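Local coordinates for Ctr9 protein (Myceliophthora thermophila, PDB 6AF0) that probably binds the RNA polymerase II complex and is represented here by a long, largely helical fragment that contains tetratricopeptide repeats, at residues A404-E409 with L423-Y428; A883-E888 with T920-Q924; D261-I267 with K301-D306; A742-I747 with A759-F763. One frame throughout, in Å; residues are numbered along the deposited sequence.

How the contacts relate
All four contacts join two antiparallel helices of one elongated helical array, and no helix serves two of them. They follow the chain in the order contact 3, contact 1, contact 4, contact 2; contacts 3 and 2 lie on opposite sides of the chain's centre, their own centres about 122 Å apart. Contacts 1 and 4 are buried and largely apolar, without a hydrogen bond across them, but leucines keep the axes of contact 1 apart whereas alanines let those of contact 4 approach. Contacts 2 and 3 are partly buried and more polar: an amide meets a carboxylate in contact 2, and a serine grips a backbone carbonyl in contact 3.

Contact 1: residues A404-E409 with L423-Y428; sequences AKLRLE and LLGTLY
Two successive helices of the helical array, 401-414 and 418-435, form an antiparallel hairpin here, in which Leu408 and Leu424 come closest, as judged by their CA atoms. The short axes run 143° apart and come no nearer than 10.2 Å, a spacing filled by leucine side chains. The side chains of Leu408 and Leu424 lie alongside, pointing opposite ways, with Leu408 CB 3.9 Å from Leu424 CD1. The two branches of Leu408 divide the work: CD1 lies against Leu424, while CD2 reaches Leu423 CD2 at 4.0 Å. Leu424 has its CG anti to the backbone N (chi1 -172°), which carries the branch toward the opposite helix, where its CD2 lies 4.0 Å from Glu409 N. Leu427 offers a single methyl, CD1, to the other helix; it touches Lys405 CG at 3.7 Å and Ala404 CB at 4.1 Å. The aliphatic part of Lys405 lies across Leu427, and its NZ is at the edge of the Tyr428 ring, near the ring plane. Beyond the pair, Ala404 touches helix 385-396, Leu424 and Tyr428 pack on helix 445-463, and Leu423 meets an apolar side chain of another protein chain. With no hydrogen bond crossing between the segments, the contact is held chiefly by packing, apolar at its centre, and the charged ends of Lys405 and Glu409 lie at its margin beside the tyrosine.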
loop_
_atom_site.group_PDB
_atom_site.type_symbol
_atom_site.label_atom_id
_atom_site.label_comp_id
_atom_site.label_asym_id
_atom_site.label_seq_id
_atom_site.Cartn_x
_atom_site.Cartn_y
_atom_site.Cartn_z
ATOM N N ALA A 404 -5.332 4.458 -14.707
ATOM C CA ALA A 404 -4.205 3.976 -13.920
ATOM C C ALA A 404 -4.708 3.154 -12.747
ATOM O O ALA A 404 -4.265 2.022 -12.542
ATOM C CB ALA A 404 -3.376 5.139 -13.422
ATOM N N LYS A 405 -5.656 3.712 -11.997
ATOM C CA LYS A 405 -6.281 2.977 -10.886
ATOM C C LYS A 405 -6.868 1.664 -11.356
ATOM O O LYS A 405 -6.725 0.651 -10.650
ATOM C CB LYS A 405 -7.376 3.784 -10.210
ATOM C CG LYS A 405 -6.904 5.080 -9.595
ATOM C CD LYS A 405 -8.086 5.901 -9.156
ATOM C CE LYS A 405 -8.527 5.452 -7.792
ATOM N NZ LYS A 405 -9.946 5.784 -7.526
ATOM N N LEU A 406 -7.514 1.682 -12.535
ATOM C CA LEU A 406 -8.092 0.447 -13.108
ATOM C C LEU A 406 -7.061 -0.654 -13.137
ATOM O O LEU A 406 -7.198 -1.668 -12.448
ATOM C CB LEU A 406 -8.566 0.574 -14.565
ATOM C CG LEU A 406 -9.417 1.694 -15.113
ATOM C CD1 LEU A 406 -10.207 1.187 -16.317
ATOM C CD2 LEU A 406 -10.320 2.253 -14.036
ATOM N N ARG A 407 -6.028 -0.420 -13.951
ATOM C CA ARG A 407 -5.094 -1.478 -14.376
ATOM C C ARG A 407 -4.219 -1.962 -13.233
ATOM O O ARG A 407 -3.913 -3.156 -13.142
ATOM C CB ARG A 407 -4.260 -1.081 -15.612
ATOM C CG ARG A 407 -3.915 0.399 -15.749
ATOM C CD ARG A 407 -3.517 0.749 -17.176
ATOM N NE ARG A 407 -4.651 0.649 -18.090
ATOM C CZ ARG A 407 -5.250 1.677 -18.678
ATOM N NH1 ARG A 407 -4.821 2.917 -18.475
ATOM N NH2 ARG A 407 -6.286 1.459 -19.479
ATOM N N LEU A 408 -3.855 -1.042 -12.340
ATOM C CA LEU A 408 -3.075 -1.391 -11.154
ATOM C C LEU A 408 -3.891 -2.322 -10.275
ATOM O O LEU A 408 -3.410 -3.359 -9.835
ATOM C CB LEU A 408 -2.669 -0.134 -10.388
ATOM C CG LEU A 408 -1.707 0.804 -11.134
ATOM C CD1 LEU A 408 -1.833 2.249 -10.663
ATOM C CD2 LEU A 408 -0.271 0.330 -10.997
ATOM N N GLU A 409 -5.145 -1.960 -10.040
ATOM C CA GLU A 409 -6.040 -2.815 -9.283
ATOM C C GLU A 409 -6.140 -4.178 -9.950
ATOM O O GLU A 409 -6.022 -5.212 -9.293
ATOM C CB GLU A 409 -7.412 -2.168 -9.154
ATOM C CG GLU A 409 -8.345 -2.928 -8.222
ATOM C CD GLU A 409 -9.239 -2.001 -7.429
ATOM O OE1 GLU A 409 -10.445 -2.304 -7.311
ATOM O OE2 GLU A 409 -8.737 -0.962 -6.944
ATOM N N LEU A 423 2.854 1.869 -6.590
ATOM C CA LEU A 423 2.367 2.960 -7.436
ATOM C C LEU A 423 0.927 3.291 -7.109
ATOM O O LEU A 423 0.538 4.459 -7.023
ATOM C CB LEU A 423 2.455 2.596 -8.915
ATOM C CG LEU A 423 2.015 3.721 -9.849
ATOM C CD1 LEU A 423 2.726 5.022 -9.516
ATOM C CD2 LEU A 423 2.270 3.344 -11.305
ATOM N N LEU A 424 0.130 2.244 -6.948
ATOM C CA LEU A 424 -1.257 2.426 -6.626
ATOM C C LEU A 424 -1.366 3.152 -5.282
ATOM O O LEU A 424 -1.951 4.227 -5.210
ATOM C CB LEU A 424 -1.995 1.085 -6.648
ATOM C CG LEU A 424 -3.525 1.140 -6.509
ATOM C CD1 LEU A 424 -4.196 2.020 -7.569
ATOM C CD2 LEU A 424 -4.075 -0.280 -6.554
ATOM N N GLY A 425 -0.739 2.597 -4.250
ATOM C CA GLY A 425 -0.731 3.209 -2.904
ATOM C C GLY A 425 -0.326 4.684 -2.882
ATOM O O GLY A 425 -0.982 5.509 -2.238
ATOM N N THR A 426 0.747 5.017 -3.594
ATOM C CA THR A 426 1.181 6.399 -3.744
ATOM C C THR A 426 0.063 7.212 -4.356
ATOM O O THR A 426 -0.215 8.322 -3.917
ATOM C CB THR A 426 2.390 6.523 -4.683
ATOM O OG1 THR A 426 3.359 5.521 -4.364
ATOM C CG2 THR A 426 3.026 7.883 -4.563
ATOM N N LEU A 427 -0.567 6.650 -5.385
ATOM C CA LEU A 427 -1.650 7.327 -6.098
ATOM C C LEU A 427 -2.798 7.703 -5.146
ATOM O O LEU A 427 -3.259 8.846 -5.149
ATOM C CB LEU A 427 -2.173 6.443 -7.236
ATOM C CG LEU A 427 -2.934 7.111 -8.398
ATOM C CD1 LEU A 427 -3.329 6.053 -9.411
ATOM C CD2 LEU A 427 -4.179 7.888 -7.972
ATOM N N TYR A 428 -3.251 6.722 -4.368
ATOM C CA TYR A 428 -4.258 6.929 -3.356
ATOM C C TYR A 428 -3.807 7.937 -2.287
ATOM O O TYR A 428 -4.542 8.867 -1.938
ATOM C CB TYR A 428 -4.624 5.601 -2.682
ATOM C CG TYR A 428 -5.542 4.699 -3.480
ATOM C CD1 TYR A 428 -6.513 5.225 -4.313
ATOM C CD2 TYR A 428 -5.477 3.315 -3.363
ATOM C CE1 TYR A 428 -7.366 4.411 -5.032
ATOM C CE2 TYR A 428 -6.338 2.493 -4.085
ATOM C CZ TYR A 428 -7.281 3.056 -4.924
ATOM O OH TYR A 428 -8.152 2.293 -5.663
#

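Contact 2: residues A883-E888 with T920-Q924; sequences AAEGLE and TQRKQ
Gln921 has CG anti to its backbone nitrogen (chi1 -174°) and runs on extended, whereas Glu888 folds back at chi2, and together these torsions bring the amide nitrogen to the carboxylate across two antiparallel helices. Gln921 NE2 donates to Glu888 OE2 at 2.6 Å, with an N-H...O angle of 133°, so the bond is well bent. The donor arrives on the syn side of the oxygen, 24° out of the carboxylate plane; the two planes are nearly parallel but offset. Beside this polar pair Leu887 points into the interface, and its CD2 lies 3.6 Å from Gln921 N and 3.4 Å from Gln924 OE1. The amide of Gln924 lies against two alanines of helix 877-899: OE1 sits 3.2 Å from Ala884 CA, and NE2 is 3.5 Å from Ala883 CB. Thr920 OG1 also touches Leu887 CD2, at 3.6 Å, while its hydrogen bond goes back to Met916 O in its own helix. Helix 850-869 packs against the same pair, meeting Ala883, Leu887 and Gln924, so that three helices near the C-terminal end of the array come together. The chemistry is that of a mixed interface: Leu887 and Ala883 share the buried side with the amide of Gln924, and at the partly exposed margin, within the two segments, it is a neutral amide that bonds the glutamate.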
loop_
_atom_site.group_PDB
_atom_site.type_symbol
_atom_site.label_atom_id
_atom_site.label_comp_id
_atom_site.label_asym_id
_atom_site.label_seq_id
_atom_site.Cartn_x
_atom_site.Cartn_y
_atom_site.Cartn_z
ATOM N N ALA A 883 -15.717 9.561 71.657
ATOM C CA ALA A 883 -17.067 9.982 71.270
ATOM C C ALA A 883 -17.586 11.081 72.171
ATOM O O ALA A 883 -18.214 12.017 71.689
ATOM C CB ALA A 883 -18.017 8.802 71.305
ATOM N N ALA A 884 -17.333 10.947 73.474
ATOM C CA ALA A 884 -17.723 11.949 74.474
ATOM C C ALA A 884 -16.985 13.265 74.276
ATOM O O ALA A 884 -17.572 14.345 74.376
ATOM C CB ALA A 884 -17.456 11.412 75.862
ATOM N N GLU A 885 -15.691 13.146 74.008
ATOM C CA GLU A 885 -14.837 14.285 73.682
ATOM C C GLU A 885 -15.403 15.011 72.482
ATOM O O GLU A 885 -15.745 16.186 72.580
ATOM C CB GLU A 885 -13.399 13.818 73.409
ATOM C CG GLU A 885 -12.397 14.929 73.127
ATOM C CD GLU A 885 -12.058 15.772 74.352
ATOM O OE1 GLU A 885 -12.474 15.432 75.484
ATOM O OE2 GLU A 885 -11.359 16.791 74.180
ATOM N N GLY A 886 -15.538 14.290 71.370
ATOM C CA GLY A 886 -16.158 14.824 70.148
ATOM C C GLY A 886 -17.508 15.472 70.410
ATOM O O GLY A 886 -17.816 16.528 69.874
ATOM N N LEU A 887 -18.315 14.851 71.257
ATOM C CA LEU A 887 -19.621 15.396 71.576
ATOM C C LEU A 887 -19.502 16.729 72.271
ATOM O O LEU A 887 -20.310 17.612 72.041
ATOM C CB LEU A 887 -20.431 14.440 72.438
ATOM C CG LEU A 887 -21.858 14.927 72.730
ATOM C CD1 LEU A 887 -22.655 15.097 71.448
ATOM C CD2 LEU A 887 -22.608 13.976 73.650
ATOM N N GLU A 888 -18.509 16.881 73.139
ATOM C CA GLU A 888 -18.336 18.157 73.814
ATOM C C GLU A 888 -18.019 19.186 72.761
ATOM O O GLU A 888 -18.655 20.227 72.688
ATOM C CB GLU A 888 -17.249 18.098 74.891
ATOM C CG GLU A 888 -17.652 17.356 76.177
ATOM C CD GLU A 888 -19.103 17.591 76.648
ATOM O OE1 GLU A 888 -19.511 18.756 76.890
ATOM O OE2 GLU A 888 -19.842 16.588 76.803
ATOM N N THR A 920 -27.746 13.262 75.381
ATOM C CA THR A 920 -26.804 12.321 74.754
ATOM C C THR A 920 -25.486 12.292 75.578
ATOM O O THR A 920 -24.802 11.265 75.691
ATOM C CB THR A 920 -26.491 12.676 73.263
ATOM O OG1 THR A 920 -26.174 14.064 73.151
ATOM C CG2 THR A 920 -27.652 12.372 72.307
ATOM N N GLN A 921 -25.128 13.446 76.130
ATOM C CA GLN A 921 -24.012 13.566 77.078
ATOM C C GLN A 921 -24.153 12.560 78.214
ATOM O O GLN A 921 -23.188 11.910 78.594
ATOM C CB GLN A 921 -23.983 14.999 77.638
ATOM C CG GLN A 921 -22.822 15.397 78.538
ATOM C CD GLN A 921 -22.742 16.928 78.723
ATOM O OE1 GLN A 921 -23.745 17.599 78.998
ATOM N NE2 GLN A 921 -21.547 17.483 78.552
ATOM N N ARG A 922 -25.369 12.442 78.744
ATOM C CA ARG A 922 -25.636 11.568 79.884
ATOM C C ARG A 922 -25.748 10.106 79.475
ATOM O O ARG A 922 -25.252 9.235 80.181
ATOM C CB ARG A 922 -26.864 12.053 80.683
ATOM C CG ARG A 922 -26.619 13.384 81.422
ATOM C CD ARG A 922 -25.381 13.348 82.339
ATOM N NE ARG A 922 -25.144 14.579 83.108
ATOM C CZ ARG A 922 -24.036 15.329 83.062
ATOM N NH1 ARG A 922 -23.007 15.004 82.276
ATOM N NH2 ARG A 922 -23.950 16.423 83.822
ATOM N N LYS A 923 -26.373 9.845 78.324
ATOM C CA LYS A 923 -26.392 8.496 77.701
ATOM C C LYS A 923 -24.988 7.915 77.627
ATOM O O LYS A 923 -24.730 6.767 77.982
ATOM C CB LYS A 923 -26.938 8.555 76.270
ATOM C CG LYS A 923 -28.425 8.839 76.133
ATOM C CD LYS A 923 -28.822 8.977 74.668
ATOM C CE LYS A 923 -30.188 9.635 74.534
ATOM N NZ LYS A 923 -30.477 10.145 73.159
ATOM N N GLN A 924 -24.084 8.741 77.135
ATOM C CA GLN A 924 -22.685 8.371 76.987
ATOM C C GLN A 924 -21.925 8.240 78.294
ATOM O O GLN A 924 -21.019 7.417 78.415
ATOM C CB GLN A 924 -21.968 9.395 76.119
ATOM C CG GLN A 924 -21.750 8.948 74.691
ATOM C CD GLN A 924 -21.194 10.076 73.864
ATOM O OE1 GLN A 924 -20.831 11.141 74.386
ATOM N NE2 GLN A 924 -21.115 9.857 72.569
#

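Contact 3: residues D261-I267 with K301-D306; sequences DSKHANI and KSFKLD
The hydrogen bond of the contact runs from Ser302 OG to Lys263 O, at 2.7 Å, and the donor lies in the carbonyl plane on a lone pair of the oxygen, with a C=O...donor angle of 140°. Ser302 OG stands anti to its backbone nitrogen (chi1 161°), which aims it across the gap at the carbonyl of Lys263. The same hydroxyl is hydrogen-bonded to Thr312 OG1 of helix 310-322, linking three helices at one small side chain. A charged pair adds to this at the margin: Lys263 NZ and Asp306 OD2 form a long salt bridge of 3.9 Å, and the extended lysine chain lays its CD 3.8 Å from Asp306 CB. These segments belong to consecutive antiparallel helices of the array, 263-279 and 285-305, and meet near the start of the one and the end of the other. Their short axes approach to 8.4 Å, and small groups lie between them; Asn266 CB lies 3.5 Å from Ser302 CB. By van der Waals contact, Leu305 reaches over the turn before helix 263-279. Its CD1 meets Asp261 O at 3.5 Å, and its CD2 lies 3.7 Å from Asp261 OD1, while its CB makes an apolar contact with Lys263 CB. Ile267 closes the inner side, its CG1 and CD1 lying against Ser302 and its side chain also touching Leu311 and Thr312 of helix 310-322.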
loop_
_atom_site.group_PDB
_atom_site.type_symbol
_atom_site.label_atom_id
_atom_site.label_comp_id
_atom_site.label_asym_id
_atom_site.label_seq_id
_atom_site.Cartn_x
_atom_site.Cartn_y
_atom_site.Cartn_z
ATOM N N ASP A 261 28.943 -22.232 -36.134
ATOM C CA ASP A 261 28.049 -21.350 -36.858
ATOM C C ASP A 261 26.565 -21.763 -36.819
ATOM O O ASP A 261 25.810 -21.410 -37.721
ATOM C CB ASP A 261 28.537 -21.204 -38.291
ATOM C CG ASP A 261 29.917 -20.565 -38.359
ATOM O OD1 ASP A 261 30.094 -19.510 -37.721
ATOM O OD2 ASP A 261 30.826 -21.121 -39.029
ATOM N N SER A 262 26.139 -22.466 -35.769
ATOM C CA SER A 262 24.723 -22.709 -35.549
ATOM C C SER A 262 24.101 -21.450 -34.952
ATOM O O SER A 262 24.296 -21.123 -33.777
ATOM C CB SER A 262 24.525 -23.901 -34.623
ATOM O OG SER A 262 23.148 -24.151 -34.404
ATOM N N LYS A 263 23.354 -20.741 -35.783
ATOM C CA LYS A 263 22.733 -19.476 -35.398
ATOM C C LYS A 263 21.718 -19.533 -34.236
ATOM O O LYS A 263 21.467 -18.508 -33.604
ATOM C CB LYS A 263 22.068 -18.840 -36.611
ATOM C CG LYS A 263 20.850 -19.580 -37.116
ATOM C CD LYS A 263 20.267 -18.888 -38.340
ATOM C CE LYS A 263 19.125 -19.711 -38.947
ATOM N NZ LYS A 263 18.772 -19.293 -40.333
ATOM N N HIS A 264 21.128 -20.698 -33.965
ATOM C CA HIS A 264 20.194 -20.845 -32.840
ATOM C C HIS A 264 20.905 -21.239 -31.527
ATOM O O HIS A 264 20.580 -20.727 -30.460
ATOM C CB HIS A 264 19.094 -21.847 -33.181
ATOM C CG HIS A 264 18.113 -21.357 -34.200
ATOM N ND1 HIS A 264 18.368 -21.396 -35.549
ATOM C CD2 HIS A 264 16.873 -20.820 -34.073
ATOM C CE1 HIS A 264 17.332 -20.906 -36.211
ATOM N NE2 HIS A 264 16.409 -20.551 -35.342
ATOM N N ALA A 265 21.875 -22.141 -31.597
ATOM C CA ALA A 265 22.629 -22.528 -30.396
ATOM C C ALA A 265 23.324 -21.337 -29.752
ATOM O O ALA A 265 23.405 -21.234 -28.529
ATOM C CB ALA A 265 23.654 -23.612 -30.713
ATOM N N ASN A 266 23.857 -20.451 -30.577
ATOM C CA ASN A 266 24.490 -19.253 -30.055
ATOM C C ASN A 266 23.512 -18.403 -29.202
ATOM O O ASN A 266 23.815 -18.040 -28.060
ATOM C CB ASN A 266 25.080 -18.432 -31.205
ATOM C CG ASN A 266 26.361 -19.031 -31.781
ATOM O OD1 ASN A 266 26.407 -19.399 -32.958
ATOM N ND2 ASN A 266 27.420 -19.096 -30.973
ATOM N N ILE A 267 22.343 -18.109 -29.752
ATOM C CA ILE A 267 21.356 -17.316 -29.038
ATOM C C ILE A 267 21.014 -17.965 -27.714
ATOM O O ILE A 267 21.049 -17.315 -26.654
ATOM C CB ILE A 267 20.056 -17.136 -29.846
ATOM C CG1 ILE A 267 20.320 -16.365 -31.117
ATOM C CG2 ILE A 267 19.054 -16.302 -29.071
ATOM C CD1 ILE A 267 20.970 -15.014 -30.862
ATOM N N LYS A 301 27.399 -12.970 -32.391
ATOM C CA LYS A 301 27.897 -14.024 -33.266
ATOM C C LYS A 301 26.729 -14.533 -34.043
ATOM O O LYS A 301 26.767 -14.602 -35.270
ATOM C CB LYS A 301 28.558 -15.169 -32.489
ATOM C CG LYS A 301 29.429 -16.101 -33.347
ATOM C CD LYS A 301 30.624 -16.642 -32.558
ATOM C CE LYS A 301 31.686 -15.572 -32.244
ATOM N NZ LYS A 301 32.797 -15.559 -33.242
ATOM N N SER A 302 25.663 -14.837 -33.321
ATOM C CA SER A 302 24.467 -15.361 -33.956
ATOM C C SER A 302 23.782 -14.380 -34.923
ATOM O O SER A 302 23.105 -14.791 -35.874
ATOM C CB SER A 302 23.478 -15.808 -32.904
ATOM O OG SER A 302 22.190 -15.906 -33.483
ATOM N N PHE A 303 23.951 -13.092 -34.654
ATOM C CA PHE A 303 23.388 -12.017 -35.482
ATOM C C PHE A 303 24.111 -11.797 -36.803
ATOM O O PHE A 303 23.469 -11.463 -37.803
ATOM C CB PHE A 303 23.403 -10.691 -34.726
ATOM C CG PHE A 303 22.686 -9.594 -35.454
ATOM C CD1 PHE A 303 23.385 -8.541 -36.027
ATOM C CD2 PHE A 303 21.303 -9.648 -35.602
ATOM C CE1 PHE A 303 22.709 -7.553 -36.711
ATOM C CE2 PHE A 303 20.622 -8.659 -36.282
ATOM C CZ PHE A 303 21.326 -7.611 -36.841
ATOM N N LYS A 304 25.437 -11.935 -36.784
ATOM C CA LYS A 304 26.236 -11.994 -38.005
ATOM C C LYS A 304 25.797 -13.111 -38.973
ATOM O O LYS A 304 25.861 -12.941 -40.177
ATOM C CB LYS A 304 27.705 -12.197 -37.662
ATOM C CG LYS A 304 28.299 -11.046 -36.891
ATOM C CD LYS A 304 29.807 -11.176 -36.777
ATOM C CE LYS A 304 30.473 -9.803 -36.802
ATOM N NZ LYS A 304 30.038 -8.920 -35.678
ATOM N N LEU A 305 25.366 -14.247 -38.433
ATOM C CA LEU A 305 24.926 -15.379 -39.246
ATOM C C LEU A 305 23.564 -15.138 -39.866
ATOM O O LEU A 305 23.351 -15.498 -41.026
ATOM C CB LEU A 305 24.900 -16.651 -38.411
ATOM C CG LEU A 305 26.217 -17.006 -37.705
ATOM C CD1 LEU A 305 26.029 -18.061 -36.616
ATOM C CD2 LEU A 305 27.233 -17.466 -38.728
ATOM N N ASP A 306 22.647 -14.544 -39.097
ATOM C CA ASP A 306 21.327 -14.148 -39.607
ATOM C C ASP A 306 20.855 -12.854 -38.969
ATOM O O ASP A 306 20.544 -12.811 -37.787
ATOM C CB ASP A 306 20.290 -15.234 -39.351
ATOM C CG ASP A 306 18.988 -14.993 -40.111
ATOM O OD1 ASP A 306 19.011 -14.248 -41.108
ATOM O OD2 ASP A 306 17.940 -15.573 -39.743
#

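Contact 4: residues A742-I747 with A759-F763; sequences AQGIAI and ALQIF
Helices 739-752 and 756-770 run antiparallel, their short axes 153° apart and 8.7 Å at closest approach, with Ala746 and Ala759 the nearest residues, their CA atoms 4.4 Å apart. Two small side chains make this proximity possible: the CB atoms of Ala746 and Ala759 are 4.0 Å apart, and Ala759 CB also lies 3.5 Å from Ala746 O. Ala746 is the hub of the packing, its methyl sitting over one face of the Phe763 ring in a CH-pi contact, 4.0 Å from the centroid and 18° off the normal. This is a helical hairpin of the array, closed by a short turn. Ile762, with CG2 anti to its backbone nitrogen, sends that methyl to Ala746 CB at 3.7 Å and to Ala742 O at 3.4 Å. Around the phenylalanine, Ile747 CG1 comes to the ring edge near CZ, while Gln743 lies across the ring, its amide plane nearly perpendicular and its NE2 at the edge, 3.5 Å from Phe763 CE1. Outside the hairpin, Phe763 rests on Ile782 of helix 773-785, and Gln743 OE1 makes a weak hydrogen bond to a polar side chain of another protein chain.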
loop_
_atom_site.group_PDB
_atom_site.type_symbol
_atom_site.label_atom_id
_atom_site.label_comp_id
_atom_site.label_asym_id
_atom_site.label_seq_id
_atom_site.Cartn_x
_atom_site.Cartn_y
_atom_site.Cartn_z
ATOM N N ALA A 742 -20.791 14.891 25.107
ATOM C CA ALA A 742 -21.406 13.691 25.631
ATOM C C ALA A 742 -21.582 13.781 27.142
ATOM O O ALA A 742 -22.654 13.487 27.669
ATOM C CB ALA A 742 -20.561 12.482 25.269
ATOM N N GLN A 743 -20.535 14.211 27.836
ATOM C CA GLN A 743 -20.611 14.373 29.285
ATOM C C GLN A 743 -21.647 15.419 29.683
ATOM O O GLN A 743 -22.303 15.277 30.694
ATOM C CB GLN A 743 -19.265 14.764 29.859
ATOM C CG GLN A 743 -19.074 14.346 31.301
ATOM C CD GLN A 743 -18.162 15.279 32.069
ATOM O OE1 GLN A 743 -17.818 16.349 31.582
ATOM N NE2 GLN A 743 -17.757 14.879 33.270
ATOM N N GLY A 744 -21.795 16.462 28.881
ATOM C CA GLY A 744 -22.826 17.471 29.118
ATOM C C GLY A 744 -24.234 16.940 28.923
ATOM O O GLY A 744 -25.194 17.429 29.538
ATOM N N ILE A 745 -24.360 15.949 28.045
ATOM C CA ILE A 745 -25.623 15.241 27.852
ATOM C C ILE A 745 -25.895 14.325 29.052
ATOM O O ILE A 745 -27.043 14.153 29.444
ATOM C CB ILE A 745 -25.655 14.431 26.536
ATOM C CG1 ILE A 745 -25.490 15.346 25.327
ATOM C CG2 ILE A 745 -26.983 13.713 26.372
ATOM C CD1 ILE A 745 -25.201 14.604 24.041
ATOM N N ALA A 746 -24.851 13.752 29.648
ATOM C CA ALA A 746 -25.028 12.944 30.863
ATOM C C ALA A 746 -25.508 13.795 32.055
ATOM O O ALA A 746 -26.306 13.345 32.887
ATOM C CB ALA A 746 -23.746 12.210 31.212
ATOM N N ILE A 747 -25.006 15.022 32.128
ATOM C CA ILE A 747 -25.412 15.964 33.163
ATOM C C ILE A 747 -26.845 16.355 32.891
ATOM O O ILE A 747 -27.652 16.467 33.810
ATOM C CB ILE A 747 -24.525 17.233 33.200
ATOM C CG1 ILE A 747 -23.098 16.866 33.619
ATOM C CG2 ILE A 747 -25.102 18.274 34.164
ATOM C CD1 ILE A 747 -22.134 18.031 33.638
ATOM N N ALA A 759 -26.504 7.636 32.206
ATOM C CA ALA A 759 -25.668 8.812 32.334
ATOM C C ALA A 759 -24.335 8.325 32.841
ATOM O O ALA A 759 -23.298 8.789 32.394
ATOM C CB ALA A 759 -26.267 9.824 33.287
ATOM N N LEU A 760 -24.371 7.355 33.748
ATOM C CA LEU A 760 -23.158 6.707 34.228
ATOM C C LEU A 760 -22.340 5.973 33.154
ATOM O O LEU A 760 -21.130 5.882 33.264
ATOM C CB LEU A 760 -23.476 5.733 35.362
ATOM C CG LEU A 760 -22.244 5.038 35.945
ATOM C CD1 LEU A 760 -21.236 6.097 36.339
ATOM C CD2 LEU A 760 -22.579 4.156 37.132
ATOM N N GLN A 761 -22.993 5.422 32.141
ATOM C CA GLN A 761 -22.274 4.832 31.001
ATOM C C GLN A 761 -21.402 5.869 30.317
ATOM O O GLN A 761 -20.196 5.669 30.131
ATOM C CB GLN A 761 -23.243 4.258 29.972
ATOM C CG GLN A 761 -24.066 3.099 30.484
ATOM C CD GLN A 761 -23.324 1.793 30.365
ATOM O OE1 GLN A 761 -22.181 1.673 30.825
ATOM N NE2 GLN A 761 -23.962 0.802 29.740
ATOM N N ILE A 762 -22.041 6.975 29.943
ATOM C CA ILE A 762 -21.359 8.114 29.331
ATOM C C ILE A 762 -20.163 8.470 30.186
ATOM O O ILE A 762 -19.026 8.465 29.712
ATOM C CB ILE A 762 -22.273 9.354 29.206
ATOM C CG1 ILE A 762 -23.337 9.158 28.111
ATOM C CG2 ILE A 762 -21.448 10.582 28.872
ATOM C CD1 ILE A 762 -24.723 8.836 28.618
ATOM N N PHE A 763 -20.438 8.730 31.460
ATOM C CA PHE A 763 -19.404 9.039 32.432
ATOM C C PHE A 763 -18.233 8.056 32.443
ATOM O O PHE A 763 -17.114 8.492 32.619
ATOM C CB PHE A 763 -19.973 9.180 33.852
ATOM C CG PHE A 763 -20.635 10.504 34.104
ATOM C CD1 PHE A 763 -19.989 11.680 33.787
ATOM C CD2 PHE A 763 -21.909 10.575 34.661
ATOM C CE1 PHE A 763 -20.603 12.901 34.004
ATOM C CE2 PHE A 763 -22.528 11.794 34.875
ATOM C CZ PHE A 763 -21.873 12.961 34.541
#